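Local coordinates for protein glutaminase 1 (PDB 1U60) that catalyses the hydrolysis of L-glutamine to L-glutamate, releasing ammonium, at residues Y60-E65 with A277-P282; L115-A120 with F166-I171; A122-I127 with E133-R138; W173-Y176 with Y180-C183. All blocks are in the same frame, centred on the assembly; numbering follows the deposited sequence.

Contact 1 joins residues 60-65 to 277-282, more than two hundred residues apart, and along the chain contacts 2, 3 and 4 all fall between its two segments. It ties the short strand 62-63 to strand 274-279 of the five-stranded sheet, about 21 Å, centre to centre, from contact 2. The other three belong to the helical part. Contacts 2 and 3 share helix 117-126, and contacts 2 and 4 share helix 166-178, with centres about 10 Å apart for the latter pair. Contacts 3 and 4 touch through Ser-125 and Tyr-182. Together these helices probably flank the predicted glutamine site, which includes Asn-117 and Asn-168 and lies between helical and sheet regions, as in the beta-lactamase clan.

Contact 1 (Y60-E65 with A277-P282); sequences YRFALE and AAFSPP
Phe-62 and Phe-279 form an offset stack, their ring centroids 4.3 Å apart and their planes only 6° from parallel. The two side chains come from facing backbones, run antiparallel and overlap, so each ring lies over the other's rim and reaches its partner's methylene. Phe-62 CD1 sits 3.5 Å from Phe-279 CD1, while Phe-62 CB rests 3.6 Å from Phe-279 CE1 and Phe-279 CB lies 3.6 Å from Phe-62 CE1. Chi1 of 53° puts the Phe-62 ring between its own backbone N and carbonyl carbon, on the side of strand 274-279. Strand 274-279 is the central strand of the five-stranded antiparallel sheet found in this beta-lactamase-clan fold, whereas strand 62-63 edges a separate small sheet, where Phe-62 is hydrogen-bonded through its backbone to Leu-200. The stack therefore spans two sheets, with the Phe-62 side chain about 10 Å from that of Ser-66, a predicted substrate-binding residue. Apolar packing beyond the stack comes from Tyr-60, whose CD2 lies 3.9 Å from Phe-279 CE2 in an oblique approach. Thr-202, at the start of helix 202-213, touches both phenylalanine side chains, and Leu-40 lies against Tyr-60.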
loop_
_atom_site.group_PDB
_atom_site.type_symbol
_atom_site.label_atom_id
_atom_site.label_comp_id
_atom_site.label_asym_id
_atom_site.label_seq_id
_atom_site.Cartn_x
_atom_site.Cartn_y
_atom_site.Cartn_z
ATOM N N TYR A 60 2.193 28.936 10.473
ATOM C CA TYR A 60 2.591 28.499 11.798
ATOM C C TYR A 60 3.516 27.291 11.696
ATOM O O TYR A 60 3.105 26.274 11.125
ATOM C CB TYR A 60 1.379 28.144 12.638
ATOM C CG TYR A 60 1.744 27.936 14.081
ATOM C CD1 TYR A 60 1.696 28.989 14.981
ATOM C CD2 TYR A 60 2.148 26.675 14.542
ATOM C CE1 TYR A 60 2.055 28.810 16.325
ATOM C CE2 TYR A 60 2.488 26.470 15.886
ATOM C CZ TYR A 60 2.441 27.539 16.769
ATOM O OH TYR A 60 2.772 27.389 18.121
ATOM N N ARG A 61 4.734 27.413 12.251
ATOM C CA ARG A 61 5.756 26.364 12.094
ATOM C C ARG A 61 5.682 25.384 13.273
ATOM O O ARG A 61 5.802 25.780 14.446
ATOM C CB ARG A 61 7.128 26.957 11.977
ATOM C CG ARG A 61 7.372 27.815 10.725
ATOM C CD ARG A 61 8.574 28.931 10.904
ATOM N NE ARG A 61 8.617 29.851 9.712
ATOM C CZ ARG A 61 8.870 29.306 8.523
ATOM N NH1 ARG A 61 9.117 28.026 8.538
ATOM N NH2 ARG A 61 8.906 29.968 7.364
ATOM N N PHE A 62 5.451 24.103 12.931
ATOM C CA PHE A 62 5.232 23.015 13.891
ATOM C C PHE A 62 6.371 22.000 13.676
ATOM O O PHE A 62 7.080 22.041 12.664
ATOM C CB PHE A 62 3.854 22.315 13.698
ATOM C CG PHE A 62 3.587 21.830 12.269
ATOM C CD1 PHE A 62 2.985 22.679 11.330
ATOM C CD2 PHE A 62 3.932 20.559 11.876
ATOM C CE1 PHE A 62 2.762 22.281 10.045
ATOM C CE2 PHE A 62 3.681 20.131 10.608
ATOM C CZ PHE A 62 3.115 20.982 9.667
ATOM N N ALA A 63 6.544 21.086 14.631
ATOM C CA ALA A 63 7.661 20.107 14.567
ATOM C C ALA A 63 7.399 19.073 13.501
ATOM O O ALA A 63 6.309 18.535 13.417
ATOM C CB ALA A 63 7.881 19.449 15.950
ATOM N N LEU A 64 8.375 18.866 12.643
ATOM C CA LEU A 64 8.330 17.935 11.528
ATOM C C LEU A 64 8.104 16.504 12.013
ATOM O O LEU A 64 7.331 15.784 11.452
ATOM C CB LEU A 64 9.640 18.045 10.770
ATOM C CG LEU A 64 9.791 17.240 9.467
ATOM C CD1 LEU A 64 8.797 17.665 8.410
ATOM C CD2 LEU A 64 11.177 17.437 8.931
ATOM N N GLU A 65 8.838 16.134 13.054
ATOM C CA GLU A 65 8.847 14.839 13.670
ATOM C C GLU A 65 8.971 13.730 12.621
ATOM O O GLU A 65 9.808 13.846 11.740
ATOM C CB GLU A 65 7.626 14.729 14.593
ATOM C CG GLU A 65 7.712 15.722 15.769
ATOM C CD GLU A 65 8.719 15.289 16.826
ATOM O OE1 GLU A 65 9.299 14.165 16.716
ATOM O OE2 GLU A 65 8.901 16.047 17.788
ATOM N N ALA A 277 -1.263 19.380 1.986
ATOM C CA ALA A 277 -0.883 19.182 3.383
ATOM C C ALA A 277 -1.864 19.857 4.310
ATOM O O ALA A 277 -2.549 20.825 3.942
ATOM C CB ALA A 277 0.489 19.687 3.643
ATOM N N ALA A 278 -1.890 19.380 5.531
ATOM C CA ALA A 278 -2.626 20.081 6.608
ATOM C C ALA A 278 -1.957 19.893 7.920
ATOM O O ALA A 278 -1.088 19.064 8.067
ATOM C CB ALA A 278 -4.056 19.552 6.662
ATOM N N PHE A 279 -2.396 20.680 8.920
ATOM C CA PHE A 279 -1.879 20.632 10.237
ATOM C C PHE A 279 -2.961 20.940 11.234
ATOM O O PHE A 279 -3.757 21.872 11.038
ATOM C CB PHE A 279 -0.731 21.647 10.337
ATOM C CG PHE A 279 -0.496 22.205 11.698
ATOM C CD1 PHE A 279 0.055 21.437 12.698
ATOM C CD2 PHE A 279 -0.739 23.563 11.941
ATOM C CE1 PHE A 279 0.293 21.969 13.936
ATOM C CE2 PHE A 279 -0.488 24.123 13.165
ATOM C CZ PHE A 279 0.036 23.337 14.178
ATOM N N SER A 280 -2.989 20.114 12.282
ATOM C CA SER A 280 -3.582 20.503 13.539
ATOM C C SER A 280 -3.045 19.622 14.677
ATOM O O SER A 280 -2.959 18.377 14.494
ATOM C CB SER A 280 -5.098 20.408 13.492
ATOM O OG SER A 280 -5.637 21.129 14.633
ATOM N N PRO A 281 -2.669 20.204 15.823
ATOM C CA PRO A 281 -2.007 19.414 16.866
ATOM C C PRO A 281 -2.743 18.189 17.426
ATOM O O PRO A 281 -2.036 17.251 17.738
ATOM C CB PRO A 281 -1.742 20.457 17.973
ATOM C CG PRO A 281 -1.651 21.813 17.211
ATOM C CD PRO A 281 -2.664 21.659 16.153
ATOM N N PRO A 282 -4.064 18.187 17.622
ATOM C CA PRO A 282 -4.699 17.001 18.228
ATOM C C PRO A 282 -4.608 15.753 17.353
ATOM O O PRO A 282 -5.031 15.806 16.211
ATOM C CB PRO A 282 -6.129 17.462 18.467
ATOM C CG PRO A 282 -6.014 18.960 18.609
ATOM C CD PRO A 282 -5.026 19.290 17.480
#

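Contact 2 (L115-A120 with F166-I171); sequences LVNAGA and FHNRAI
A chi1 of -80° sets the amide of Asn-117 beside its own backbone N and sends it across to helix 166-178, where Asn-168, turned the same way about its first torsion (chi1 -79°), brings its amide in to meet it. The side chains cross at about a right angle, with amide planes 60° apart. Asn-117 ND2 stands 3.1 Å from the atom modelled as Asn-168 ND2. The amide of Asn-168 is probably turned over in the model, and with it turned back this approach may be a hydrogen bond. The other end of the Asn-117 amide is engaged, OD1 taking a hydrogen bond from Lys-69 NZ. One turn along the second helix, Ile-171 adds an apolar contact: its CG2 branch is laid against the first turn of helix 117-126, 3.5 Å from Ala-118 CA and 3.6 Å from Ala-118 CB. Val-101 and Leu-104 of helix 101-106 extend this apolar patch, touching Ile-171 and Ala-118 respectively. Tyr-192 lies against both asparagines, and all three are predicted to bind the substrate. Lys-69 closes the Ser-X-X-Lys sequence that begins at Ser-66, a hallmark of the clan. The bond from Lys-69 to the oxygen probably fixes the rotation of the Asn-117 amide, leaving its nitrogen toward Asn-168 at the predicted glutamine site.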
loop_
_atom_site.group_PDB
_atom_site.type_symbol
_atom_site.label_atom_id
_atom_site.label_comp_id
_atom_site.label_asym_id
_atom_site.label_seq_id
_atom_site.Cartn_x
_atom_site.Cartn_y
_atom_site.Cartn_z
ATOM N N LEU A 115 9.871 3.870 7.133
ATOM C CA LEU A 115 8.895 4.763 7.754
ATOM C C LEU A 115 8.393 4.367 9.131
ATOM O O LEU A 115 7.597 5.086 9.670
ATOM C CB LEU A 115 7.747 5.089 6.797
ATOM C CG LEU A 115 8.123 5.562 5.411
ATOM C CD1 LEU A 115 6.878 5.948 4.598
ATOM C CD2 LEU A 115 9.117 6.767 5.443
ATOM N N VAL A 116 8.803 3.207 9.676
ATOM C CA VAL A 116 8.632 2.981 11.103
ATOM C C VAL A 116 9.911 3.454 11.806
ATOM O O VAL A 116 10.899 3.705 11.151
ATOM C CB VAL A 116 8.271 1.551 11.454
ATOM C CG1 VAL A 116 6.967 1.168 10.717
ATOM C CG2 VAL A 116 9.436 0.598 11.162
ATOM N N ASN A 117 9.868 3.661 13.106
ATOM C CA ASN A 117 11.042 4.273 13.769
ATOM C C ASN A 117 12.355 3.470 13.532
ATOM O O ASN A 117 13.407 4.018 13.284
ATOM C CB ASN A 117 10.797 4.413 15.281
ATOM C CG ASN A 117 9.947 5.619 15.649
ATOM O OD1 ASN A 117 9.127 6.111 14.874
ATOM N ND2 ASN A 117 10.079 6.051 16.920
ATOM N N ALA A 118 12.263 2.152 13.635
ATOM C CA ALA A 118 13.440 1.304 13.497
ATOM C C ALA A 118 14.016 1.462 12.073
ATOM O O ALA A 118 15.206 1.684 11.900
ATOM C CB ALA A 118 13.039 -0.188 13.790
ATOM N N GLY A 119 13.157 1.382 11.058
ATOM C CA GLY A 119 13.629 1.573 9.708
ATOM C C GLY A 119 14.199 2.952 9.452
ATOM O O GLY A 119 15.124 3.111 8.667
ATOM N N ALA A 120 13.644 3.962 10.102
ATOM C CA ALA A 120 14.048 5.319 9.869
ATOM C C ALA A 120 15.412 5.539 10.481
ATOM O O ALA A 120 16.261 6.175 9.900
ATOM C CB ALA A 120 13.032 6.279 10.477
ATOM N N PHE A 166 14.797 7.375 25.066
ATOM C CA PHE A 166 15.341 6.092 25.531
ATOM C C PHE A 166 14.890 4.892 24.726
ATOM O O PHE A 166 15.686 3.957 24.458
ATOM C CB PHE A 166 14.990 5.897 27.017
ATOM C CG PHE A 166 15.315 7.117 27.865
ATOM C CD1 PHE A 166 16.614 7.570 27.953
ATOM C CD2 PHE A 166 14.288 7.820 28.513
ATOM C CE1 PHE A 166 16.936 8.731 28.675
ATOM C CE2 PHE A 166 14.586 8.971 29.236
ATOM C CZ PHE A 166 15.918 9.436 29.309
ATOM N N HIS A 167 13.634 4.864 24.312
ATOM C CA HIS A 167 13.181 3.730 23.566
ATOM C C HIS A 167 13.826 3.691 22.154
ATOM O O HIS A 167 14.159 2.596 21.654
ATOM C CB HIS A 167 11.659 3.727 23.541
ATOM C CG HIS A 167 11.072 2.482 22.999
ATOM N ND1 HIS A 167 10.600 1.459 23.791
ATOM C CD2 HIS A 167 10.863 2.103 21.722
ATOM C CE1 HIS A 167 10.136 0.492 23.019
ATOM N NE2 HIS A 167 10.304 0.849 21.753
ATOM N N ASN A 168 14.072 4.847 21.525
ATOM C CA ASN A 168 14.809 4.864 20.260
ATOM C C ASN A 168 16.286 4.459 20.426
ATOM O O ASN A 168 16.870 3.864 19.506
ATOM C CB ASN A 168 14.741 6.227 19.589
ATOM C CG ASN A 168 13.451 6.484 18.857
ATOM O OD1 ASN A 168 13.159 7.661 18.528
ATOM N ND2 ASN A 168 12.631 5.475 18.660
ATOM N N ARG A 169 16.882 4.752 21.572
ATOM C CA ARG A 169 18.250 4.270 21.893
ATOM C C ARG A 169 18.274 2.770 21.900
ATOM O O ARG A 169 19.214 2.140 21.345
ATOM C CB ARG A 169 18.771 4.781 23.231
ATOM C CG ARG A 169 18.850 6.301 23.394
ATOM C CD ARG A 169 19.310 6.761 24.743
ATOM N NE ARG A 169 19.027 8.190 24.913
ATOM C CZ ARG A 169 19.524 8.938 25.900
ATOM N NH1 ARG A 169 20.385 8.434 26.797
ATOM N NH2 ARG A 169 19.181 10.205 25.988
ATOM N N ALA A 170 17.240 2.172 22.502
ATOM C CA ALA A 170 17.090 0.725 22.481
ATOM C C ALA A 170 16.994 0.158 21.065
ATOM O O ALA A 170 17.677 -0.807 20.735
ATOM C CB ALA A 170 15.908 0.296 23.249
ATOM N N ILE A 171 16.103 0.747 20.262
ATOM C CA ILE A 171 15.941 0.337 18.884
ATOM C C ILE A 171 17.247 0.427 18.081
ATOM O O ILE A 171 17.574 -0.493 17.309
ATOM C CB ILE A 171 14.774 1.121 18.214
ATOM C CG1 ILE A 171 13.430 0.661 18.758
ATOM C CG2 ILE A 171 14.781 0.906 16.709
ATOM C CD1 ILE A 171 12.246 1.458 18.282
#

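Contact 3 (A122-I127 with E133-R138); sequences ATTSLI and EQRWQR
The corner between two consecutive helices, 117-126 and 132-147, is closed by Arg-135 binding the main-chain oxygens of Thr-124 and Ile-127. The axes of the short segments run at 106° to each other and approach to 10.9 Å, a separation that the long side chain of Arg-135 spans. Arg-135 is extended through its first two torsions and bends at chi3 (-59°), which carries its guanidinium to the end of the first helix. Arg-135 NH1 is the busy atom: it gives a hydrogen bond of 2.9 Å to Thr-124 O, at 146° and in the carbonyl plane on a lone pair, and a more bent one of 2.8 Å to Ile-127 O. Thr-124 O is tilted moderately from the guanidinium plane and Ile-127 O rather more. Arg-135 NH2 donates to a water 3.2 Å away, which itself lies 2.7 Å from Ser-125 O. NE forms a salt bridge with Glu-187, which would help to hold the guanidinium group and balance its charge in this buried place. Arg-138 contributes at the margin, its NH1 lying 3.6 Å from Ile-127 CG2, although that nitrogen's strong partners are Asp-79 and Asn-128 O. An arginine from the next helix thus provides side-chain capping of helix C-terminal carbonyls, here at a helix-loop-helix corner in the helical region of this fold.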
loop_
_atom_site.group_PDB
_atom_site.type_symbol
_atom_site.label_atom_id
_atom_site.label_comp_id
_atom_site.label_asym_id
_atom_site.label_seq_id
_atom_site.Cartn_x
_atom_site.Cartn_y
_atom_site.Cartn_z
ATOM N N ALA A 122 17.655 3.264 10.903
ATOM C CA ALA A 122 18.539 2.521 9.970
ATOM C C ALA A 122 18.796 3.304 8.688
ATOM O O ALA A 122 19.963 3.342 8.208
ATOM C CB ALA A 122 18.005 1.182 9.682
ATOM N N THR A 123 17.772 4.001 8.180
ATOM C CA THR A 123 17.909 4.800 6.950
ATOM C C THR A 123 18.829 6.024 7.261
ATOM O O THR A 123 19.712 6.377 6.481
ATOM C CB THR A 123 16.573 5.215 6.445
ATOM O OG1 THR A 123 15.734 4.034 6.220
ATOM C CG2 THR A 123 16.692 5.960 5.107
ATOM N N THR A 124 18.621 6.685 8.402
ATOM C CA THR A 124 19.511 7.753 8.831
ATOM C C THR A 124 20.968 7.269 8.895
ATOM O O THR A 124 21.862 8.000 8.486
ATOM C CB THR A 124 19.041 8.283 10.189
ATOM O OG1 THR A 124 17.772 8.927 10.059
ATOM C CG2 THR A 124 19.965 9.369 10.743
ATOM N N SER A 125 21.199 6.040 9.341
ATOM C CA SER A 125 22.545 5.480 9.452
ATOM C C SER A 125 23.169 5.093 8.106
ATOM O O SER A 125 24.402 4.919 8.032
ATOM C CB SER A 125 22.540 4.212 10.349
ATOM O OG SER A 125 22.106 3.038 9.647
ATOM N N LEU A 126 22.320 4.920 7.099
ATOM C CA LEU A 126 22.682 4.515 5.723
ATOM C C LEU A 126 23.185 5.659 4.849
ATOM O O LEU A 126 23.887 5.398 3.871
ATOM C CB LEU A 126 21.473 3.844 5.041
ATOM C CG LEU A 126 21.626 3.142 3.690
ATOM C CD1 LEU A 126 22.782 2.161 3.671
ATOM C CD2 LEU A 126 20.322 2.466 3.282
ATOM N N ILE A 127 22.839 6.905 5.195
ATOM C CA ILE A 127 23.262 8.136 4.495
ATOM C C ILE A 127 24.798 8.180 4.383
ATOM O O ILE A 127 25.476 7.800 5.323
ATOM C CB ILE A 127 22.670 9.382 5.377
ATOM C CG1 ILE A 127 21.172 9.369 5.262
ATOM C CG2 ILE A 127 23.216 10.783 5.075
ATOM C CD1 ILE A 127 20.720 9.072 3.990
ATOM N N GLU A 133 28.404 15.117 12.304
ATOM C CA GLU A 133 27.927 16.443 11.920
ATOM C C GLU A 133 27.658 16.578 10.428
ATOM O O GLU A 133 26.724 17.279 10.068
ATOM C CB GLU A 133 28.873 17.548 12.378
ATOM C CG GLU A 133 29.000 17.589 13.910
ATOM C CD GLU A 133 27.660 17.765 14.635
ATOM O OE1 GLU A 133 26.799 18.523 14.086
ATOM O OE2 GLU A 133 27.488 17.177 15.751
ATOM N N GLN A 134 28.467 15.939 9.582
ATOM C CA GLN A 134 28.190 15.913 8.158
ATOM C C GLN A 134 26.879 15.162 7.904
ATOM O O GLN A 134 26.098 15.587 7.052
ATOM C CB GLN A 134 29.303 15.240 7.382
ATOM C CG GLN A 134 29.030 15.192 5.896
ATOM C CD GLN A 134 30.207 14.715 5.071
ATOM O OE1 GLN A 134 30.724 13.641 5.310
ATOM N NE2 GLN A 134 30.567 15.472 4.047
ATOM N N ARG A 135 26.666 14.076 8.642
ATOM C CA ARG A 135 25.434 13.294 8.495
ATOM C C ARG A 135 24.231 14.221 8.727
ATOM O O ARG A 135 23.290 14.239 7.950
ATOM C CB ARG A 135 25.417 12.108 9.447
ATOM C CG ARG A 135 24.225 11.147 9.260
ATOM C CD ARG A 135 24.266 9.921 10.203
ATOM N NE ARG A 135 25.493 9.193 9.973
ATOM C CZ ARG A 135 25.721 8.413 8.937
ATOM N NH1 ARG A 135 24.777 8.096 8.044
ATOM N NH2 ARG A 135 26.911 7.871 8.826
ATOM N N TRP A 136 24.321 15.048 9.761
ATOM C CA TRP A 136 23.227 15.965 10.135
ATOM C C TRP A 136 23.104 17.032 9.077
ATOM O O TRP A 136 22.020 17.298 8.588
ATOM C CB TRP A 136 23.429 16.544 11.557
ATOM C CG TRP A 136 22.543 17.721 11.827
ATOM C CD1 TRP A 136 22.935 19.018 12.160
ATOM C CD2 TRP A 136 21.134 17.767 11.651
ATOM N NE1 TRP A 136 21.820 19.818 12.261
ATOM C CE2 TRP A 136 20.704 19.086 11.949
ATOM C CE3 TRP A 136 20.164 16.818 11.255
ATOM C CZ2 TRP A 136 19.361 19.468 11.871
ATOM C CZ3 TRP A 136 18.847 17.205 11.192
ATOM C CH2 TRP A 136 18.452 18.509 11.490
ATOM N N GLN A 137 24.231 17.631 8.690
ATOM C CA GLN A 137 24.202 18.723 7.731
ATOM C C GLN A 137 23.553 18.277 6.417
ATOM O O GLN A 137 22.773 19.031 5.859
ATOM C CB GLN A 137 25.608 19.310 7.465
ATOM C CG GLN A 137 26.099 20.232 8.585
ATOM C CD GLN A 137 25.113 21.339 8.992
ATOM O OE1 GLN A 137 24.646 22.096 8.150
ATOM N NE2 GLN A 137 24.825 21.445 10.281
ATOM N N ARG A 138 23.833 17.060 5.947
ATOM C CA ARG A 138 23.313 16.619 4.655
ATOM C C ARG A 138 21.799 16.381 4.746
ATOM O O ARG A 138 21.078 16.715 3.844
ATOM C CB ARG A 138 24.040 15.393 4.167
ATOM C CG ARG A 138 25.546 15.616 3.827
ATOM C CD ARG A 138 26.210 14.409 3.146
ATOM N NE ARG A 138 25.656 14.206 1.806
ATOM C CZ ARG A 138 24.989 13.126 1.383
ATOM N NH1 ARG A 138 24.822 12.049 2.131
ATOM N NH2 ARG A 138 24.539 13.111 0.129
HETATM O O HOH W 1 26.763 5.392 6.835
#

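Contact 4 (W173-Y176 with Y180-C183); sequences WLLY and YLYC
Leu-175 and Leu-181 make the tight side of this contact, where the chain turns back on leaving helix 166-178. Their CB atoms are 4.0 Å apart and the side chains cross at about a right angle. Leu-181 CB also presses on the helix backbone, 3.6 Å from Tyr-176 CA. Leu-181 carries its CG anti to the backbone N (chi1 -155°), which takes CD1 in against Leu-175 and CD2 toward the Tyr-176 ring, while Leu-175 CD2 meets Tyr-180 CB at 4.0 Å. The main chain is fastened here by a hydrogen bond of 2.9 Å from Tyr-180 N to Leu-175 O, linking residues five apart, the spacing of the 6-to-1 bond of a Schellman motif, with which it is consistent. Tyr-180 O is buried by the contact with no polar partner in the model, and its neighbours here include Leu-175 CB at 3.8 Å.

On the looser, solvent-facing side, a water replaces direct bonding: it donates to Tyr-176 O at 2.8 Å and to Leu-181 O at 2.9 Å, bridging the last part of the helix to the departing loop. The ring of Tyr-176, largely exposed, meets the other segment only by its edge, Cys-183 O lying in the ring plane 3.7 Å from CD2.

Inward, Leu-181 rests on Ile-121 of helix 117-126 and on Ala-188 of helix 185-195, and Leu-175 packs on Leu-104 of helix 101-106, so the turn is wedged among three helices.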
loop_
_atom_site.group_PDB
_atom_site.type_symbol
_atom_site.label_atom_id
_atom_site.label_comp_id
_atom_site.label_asym_id
_atom_site.label_seq_id
_atom_site.Cartn_x
_atom_site.Cartn_y
_atom_site.Cartn_z
ATOM N N TRP A 173 20.274 0.098 19.187
ATOM C CA TRP A 173 21.133 -0.996 19.584
ATOM C C TRP A 173 20.630 -2.331 19.054
ATOM O O TRP A 173 21.441 -3.187 18.705
ATOM C CB TRP A 173 21.316 -1.023 21.134
ATOM C CG TRP A 173 22.283 0.002 21.664
ATOM C CD1 TRP A 173 22.009 0.969 22.560
ATOM C CD2 TRP A 173 23.678 0.159 21.333
ATOM N NE1 TRP A 173 23.121 1.728 22.819
ATOM C CE2 TRP A 173 24.161 1.265 22.066
ATOM C CE3 TRP A 173 24.555 -0.506 20.466
ATOM C CZ2 TRP A 173 25.493 1.706 21.994
ATOM C CZ3 TRP A 173 25.869 -0.088 20.395
ATOM C CH2 TRP A 173 26.326 1.016 21.139
ATOM N N LEU A 174 19.313 -2.554 19.017
ATOM C CA LEU A 174 18.773 -3.753 18.416
ATOM C C LEU A 174 19.130 -3.887 16.929
ATOM O O LEU A 174 19.528 -4.978 16.453
ATOM C CB LEU A 174 17.263 -3.799 18.524
ATOM C CG LEU A 174 16.701 -4.047 19.928
ATOM C CD1 LEU A 174 15.193 -3.895 19.914
ATOM C CD2 LEU A 174 17.149 -5.411 20.503
ATOM N N LEU A 175 18.953 -2.811 16.191
ATOM C CA LEU A 175 19.414 -2.745 14.796
ATOM C C LEU A 175 20.926 -3.038 14.681
ATOM O O LEU A 175 21.348 -3.892 13.890
ATOM C CB LEU A 175 19.075 -1.392 14.182
ATOM C CG LEU A 175 17.586 -1.145 14.049
ATOM C CD1 LEU A 175 17.354 0.326 13.904
ATOM C CD2 LEU A 175 17.017 -1.889 12.864
ATOM N N TYR A 176 21.735 -2.375 15.480
ATOM C CA TYR A 176 23.177 -2.507 15.393
ATOM C C TYR A 176 23.581 -3.960 15.657
ATOM O O TYR A 176 24.445 -4.543 14.944
ATOM C CB TYR A 176 23.826 -1.608 16.403
ATOM C CG TYR A 176 25.327 -1.540 16.273
ATOM C CD1 TYR A 176 26.145 -2.414 16.986
ATOM C CD2 TYR A 176 25.923 -0.609 15.434
ATOM C CE1 TYR A 176 27.520 -2.376 16.864
ATOM C CE2 TYR A 176 27.301 -0.557 15.304
ATOM C CZ TYR A 176 28.099 -1.448 16.023
ATOM O OH TYR A 176 29.466 -1.399 15.910
ATOM N N TYR A 180 21.576 -4.466 11.044
ATOM C CA TYR A 180 20.777 -3.517 10.258
ATOM C C TYR A 180 20.995 -2.043 10.643
ATOM O O TYR A 180 20.091 -1.224 10.519
ATOM C CB TYR A 180 19.294 -3.924 10.287
ATOM C CG TYR A 180 19.014 -5.245 9.551
ATOM C CD1 TYR A 180 18.750 -5.255 8.181
ATOM C CD2 TYR A 180 19.053 -6.464 10.219
ATOM C CE1 TYR A 180 18.535 -6.428 7.502
ATOM C CE2 TYR A 180 18.823 -7.683 9.531
ATOM C CZ TYR A 180 18.568 -7.641 8.167
ATOM O OH TYR A 180 18.338 -8.796 7.438
ATOM N N LEU A 181 22.197 -1.708 11.096
ATOM C CA LEU A 181 22.584 -0.339 11.364
ATOM C C LEU A 181 23.959 -0.111 10.804
ATOM O O LEU A 181 24.852 -0.941 11.008
ATOM C CB LEU A 181 22.544 0.009 12.850
ATOM C CG LEU A 181 22.349 1.536 13.035
ATOM C CD1 LEU A 181 20.911 1.925 12.887
ATOM C CD2 LEU A 181 22.882 2.049 14.376
ATOM N N TYR A 182 24.120 0.977 10.067
ATOM C CA TYR A 182 25.277 1.172 9.157
ATOM C C TYR A 182 26.212 2.263 9.606
ATOM O O TYR A 182 27.145 2.670 8.864
ATOM C CB TYR A 182 24.799 1.349 7.705
ATOM C CG TYR A 182 23.754 0.282 7.412
ATOM C CD1 TYR A 182 24.145 -1.056 7.251
ATOM C CD2 TYR A 182 22.411 0.573 7.377
ATOM C CE1 TYR A 182 23.248 -2.070 7.039
ATOM C CE2 TYR A 182 21.430 -0.492 7.190
ATOM C CZ TYR A 182 21.886 -1.794 7.021
ATOM O OH TYR A 182 21.039 -2.841 6.826
ATOM N N CYS A 183 26.005 2.719 10.828
ATOM C CA CYS A 183 26.994 3.590 11.509
ATOM C C CYS A 183 26.857 3.357 13.004
ATOM O O CYS A 183 26.067 2.499 13.450
ATOM C CB CYS A 183 26.826 5.064 11.146
ATOM S SG CYS A 183 25.341 5.877 11.823
HETATM O O HOH W 2 24.844 -3.501 12.383
#